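PDB 4YHE: GH5 from Bacteroidetes bacterium AC2a, which probably hydrolyses beta-glucosidic linkages as a cellulase of glycoside hydrolase family 5, taking part in the breakdown of cellulose and related polysaccharides. Local coordinates for residues Met283-Gly288 with Arg324-Leu329. Numbering follows the deposited sequence.
Sequences MYIRRG and RRISAL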
ATOM      1  N   MET A 283     -13.720 -10.975  -7.544  1.00 18.20           N
ATOM      2  CA  MET A 283     -12.574 -11.677  -8.081  1.00 18.41           C
ATOM      3  C   MET A 283     -11.784 -12.451  -7.011  1.00 17.25           C
ATOM      4  O   MET A 283     -11.279 -13.528  -7.272  1.00 17.34           O
ATOM      5  CB  MET A 283     -11.637 -10.704  -8.793  1.00 20.30           C
ATOM      6  CG  MET A 283     -10.532 -11.386  -9.559  1.00 21.12           C
ATOM      7  SD  MET A 283     -11.185 -12.242 -11.012  1.00 25.81           S
ATOM      8  CE  MET A 283      -9.679 -12.811 -11.787  1.00 26.59           C
ATOM      9  N   TYR A 284     -11.689 -11.898  -5.806  1.00 16.04           N
ATOM     10  CA  TYR A 284     -10.753 -12.385  -4.824  1.00 15.84           C
ATOM     11  C   TYR A 284     -11.511 -12.840  -3.535  1.00 15.60           C
ATOM     12  O   TYR A 284     -11.528 -14.024  -3.210  1.00 16.78           O
ATOM     13  CB  TYR A 284      -9.678 -11.316  -4.540  1.00 15.36           C
ATOM     14  CG  TYR A 284      -8.863 -10.927  -5.787  1.00 15.82           C
ATOM     15  CD1 TYR A 284      -8.205 -11.881  -6.530  1.00 15.85           C
ATOM     16  CD2 TYR A 284      -8.779  -9.596  -6.203  1.00 16.16           C
ATOM     17  CE1 TYR A 284      -7.451 -11.533  -7.666  1.00 15.82           C
ATOM     18  CE2 TYR A 284      -8.071  -9.236  -7.345  1.00 15.85           C
ATOM     19  CZ  TYR A 284      -7.411 -10.189  -8.071  1.00 15.58           C
ATOM     20  OH  TYR A 284      -6.690  -9.807  -9.232  1.00 16.32           O
ATOM     21  N   ILE A 285     -12.110 -11.914  -2.832  1.00 16.76           N
ATOM     22  CA  ILE A 285     -12.647 -12.213  -1.507  1.00 17.19           C
ATOM     23  C   ILE A 285     -13.634 -13.391  -1.597  1.00 19.21           C
ATOM     24  O   ILE A 285     -13.560 -14.331  -0.807  1.00 19.54           O
ATOM     25  CB  ILE A 285     -13.377 -11.036  -0.896  1.00 16.76           C
ATOM     26  CG1 ILE A 285     -12.459  -9.816  -0.696  1.00 17.39           C
ATOM     27  CG2 ILE A 285     -14.038 -11.442   0.431  1.00 17.04           C
ATOM     28  CD1 ILE A 285     -11.296 -10.007   0.253  1.00 17.73           C
ATOM     29  N   ARG A 286     -14.555 -13.310  -2.557  1.00 20.55           N
ATOM     30  CA  ARG A 286     -15.605 -14.320  -2.741  1.00 22.34           C
ATOM     31  C   ARG A 286     -15.027 -15.724  -2.982  1.00 21.45           C
ATOM     32  O   ARG A 286     -15.680 -16.719  -2.711  1.00 21.49           O
ATOM     33  CB  ARG A 286     -16.528 -13.858  -3.888  1.00 25.57           C
ATOM     34  CG  ARG A 286     -17.765 -14.690  -4.119  1.00 30.17           C
ATOM     35  CD  ARG A 286     -18.768 -14.033  -5.063  1.00 33.18           C
ATOM     36  NE  ARG A 286     -18.264 -13.826  -6.433  1.00 36.30           N
ATOM     37  CZ  ARG A 286     -19.030 -13.456  -7.474  1.00 38.83           C
ATOM     38  NH1 ARG A 286     -20.330 -13.244  -7.309  1.00 34.54           N
ATOM     39  NH2 ARG A 286     -18.496 -13.286  -8.688  1.00 37.45           N
ATOM     40  N   ARG A 287     -13.792 -15.782  -3.475  1.00 21.11           N
ATOM     41  CA  ARG A 287     -13.055 -16.981  -3.735  1.00 22.57           C
ATOM     42  C   ARG A 287     -12.100 -17.355  -2.598  1.00 20.13           C
ATOM     43  O   ARG A 287     -11.295 -18.243  -2.772  1.00 21.37           O
ATOM     44  CB  ARG A 287     -12.182 -16.796  -5.004  1.00 26.06           C
ATOM     45  CG  ARG A 287     -12.904 -16.208  -6.191  1.00 32.35           C
ATOM     46  CD  ARG A 287     -13.804 -17.236  -6.839  1.00 38.02           C
ATOM     47  NE  ARG A 287     -13.066 -18.421  -7.281  1.00 43.47           N
ATOM     48  CZ  ARG A 287     -12.239 -18.467  -8.336  1.00 50.36           C
ATOM     49  NH1 ARG A 287     -12.019 -17.408  -9.112  1.00 53.25           N
ATOM     50  NH2 ARG A 287     -11.622 -19.597  -8.630  1.00 50.69           N
ATOM     51  N   GLY A 288     -12.156 -16.674  -1.468  1.00 20.10           N
ATOM     52  CA  GLY A 288     -11.248 -16.961  -0.355  1.00 19.69           C
ATOM     53  C   GLY A 288      -9.841 -16.397  -0.491  1.00 19.84           C
ATOM     54  O   GLY A 288      -8.906 -16.891   0.174  1.00 21.57           O
ATOM     55  N   ARG A 324     -16.985  -5.632   2.533  1.00 18.52           N
ATOM     56  CA  ARG A 324     -16.395  -6.556   1.581  1.00 18.84           C
ATOM     57  C   ARG A 324     -15.192  -7.326   2.125  1.00 17.63           C
ATOM     58  O   ARG A 324     -14.515  -8.022   1.385  1.00 16.68           O
ATOM     59  CB  ARG A 324     -16.026  -5.762   0.308  1.00 18.73           C
ATOM     60  CG  ARG A 324     -17.253  -5.418  -0.509  1.00 19.13           C
ATOM     61  CD  ARG A 324     -17.158  -4.189  -1.394  1.00 18.47           C
ATOM     62  NE  ARG A 324     -18.490  -3.881  -1.907  1.00 19.01           N
ATOM     63  CZ  ARG A 324     -19.455  -3.286  -1.208  1.00 20.14           C
ATOM     64  NH1 ARG A 324     -19.232  -2.838   0.032  1.00 19.69           N
ATOM     65  NH2 ARG A 324     -20.648  -3.105  -1.760  1.00 21.52           N
ATOM     66  N   ARG A 325     -14.949  -7.243   3.439  1.00 17.82           N
ATOM     67  CA  ARG A 325     -13.844  -7.970   4.090  1.00 17.41           C
ATOM     68  C   ARG A 325     -12.446  -7.571   3.600  1.00 16.38           C
ATOM     69  O   ARG A 325     -11.518  -8.379   3.586  1.00 15.52           O
ATOM     70  CB  ARG A 325     -14.070  -9.490   3.967  1.00 20.52           C
ATOM     71  CG  ARG A 325     -15.439  -9.854   4.537  1.00 23.71           C
ATOM     72  CD  ARG A 325     -15.725 -11.336   4.575  1.00 28.26           C
ATOM     73  NE  ARG A 325     -17.105 -11.462   5.032  1.00 33.82           N
ATOM     74  CZ  ARG A 325     -17.612 -12.484   5.716  1.00 40.49           C
ATOM     75  NH1 ARG A 325     -16.868 -13.542   6.028  1.00 40.94           N
ATOM     76  NH2 ARG A 325     -18.893 -12.434   6.079  1.00 42.72           N
ATOM     77  N   ILE A 326     -12.344  -6.315   3.224  1.00 17.58           N
ATOM     78  CA  ILE A 326     -11.106  -5.713   2.720  1.00 16.92           C
ATOM     79  C   ILE A 326     -10.525  -4.775   3.794  1.00 16.21           C
ATOM     80  O   ILE A 326     -11.219  -3.930   4.347  1.00 16.48           O
ATOM     81  CB  ILE A 326     -11.398  -4.952   1.440  1.00 16.87           C
ATOM     82  CG1 ILE A 326     -11.808  -5.940   0.339  1.00 17.06           C
ATOM     83  CG2 ILE A 326     -10.151  -4.185   0.961  1.00 17.44           C
ATOM     84  CD1 ILE A 326     -12.310  -5.235  -0.907  1.00 17.34           C
ATOM     85  N   SER A 327      -9.246  -4.972   4.071  1.00 15.63           N
ATOM     86  CA  SER A 327      -8.465  -4.092   4.926  1.00 15.58           C
ATOM     87  C   SER A 327      -7.747  -3.023   4.096  1.00 15.18           C
ATOM     88  O   SER A 327      -7.590  -3.159   2.850  1.00 15.63           O
ATOM     89  CB  SER A 327      -7.439  -4.919   5.691  1.00 15.13           C
ATOM     90  OG  SER A 327      -6.602  -5.687   4.831  1.00 16.28           O
ATOM     91  N   ALA A 328      -7.274  -1.992   4.779  1.00 14.53           N
ATOM     92  CA  ALA A 328      -6.690  -0.823   4.088  1.00 13.91           C
ATOM     93  C   ALA A 328      -5.734  -0.020   4.963  1.00 13.69           C
ATOM     94  O   ALA A 328      -6.018   0.253   6.136  1.00 13.27           O
ATOM     95  CB  ALA A 328      -7.794   0.069   3.563  1.00 14.28           C
ATOM     96  N   LEU A 329      -4.620   0.408   4.364  1.00 12.89           N
ATOM     97  CA  LEU A 329      -3.636   1.176   5.085  1.00 13.07           C
ATOM     98  C   LEU A 329      -3.521   2.593   4.515  1.00 13.46           C
ATOM     99  O   LEU A 329      -3.223   2.795   3.320  1.00 12.12           O
ATOM    100  CB  LEU A 329      -2.291   0.435   5.130  1.00 13.61           C
ATOM    101  CG  LEU A 329      -2.365  -0.905   5.880  1.00 13.82           C
ATOM    102  CD1 LEU A 329      -2.669  -2.088   4.977  1.00 14.44           C
ATOM    103  CD2 LEU A 329      -1.073  -1.126   6.631  1.00 14.42           C
TER
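Ile285 carries its side of this contact alone, reaching across to Arg324, Arg325 and Ile326, and no hydrogen bond links the two segments. Its closest approach is to a backbone oxygen: CG1 of Ile285 lies 3.4 Å from Arg324 O, and CG2 of Ile285 is 3.6 Å from the same atom. CD1 of Ile285 meets Arg325 O at 3.7 Å. With CG1 anti to the carbonyl carbon (chi1 -61°), both branches of Ile285 straddle that first oxygen.

The apolar contacts flank these. CG1 of Ile285 touches CG1 of Ile326 at 4.1 Å, and the CG2 methyl of Ile285 meets CB of Arg325 at 4.0 Å. Cut back to an alanine here, the Ile285 side chain would probably strip most of the apolar cover from the Arg324 carbonyl, leave CB of Arg325 without its methyl partner and open a gap beside Ile326. Beyond CB, Arg325 runs extended and turns away, to a salt bridge with Asp4; Arg324 likewise leads off, its NE hydrogen-bonded to OD1 of Asn278 on helix 270-285.

In the eight-stranded (beta/alpha) barrel of this family, the contact sets the C-terminal end of helix 270-285 against the turn that follows helix 304-323 and leads into strand 327-332. Each helix closes in a Schellman motif, with Gly288 and Arg325 at positive phi as the C-prime residues.

Ile326 also packs on Phe293 of the neighbouring strand 291-296, and its carbonyl oxygen accepts a hydrogen bond from Trp368 NE1.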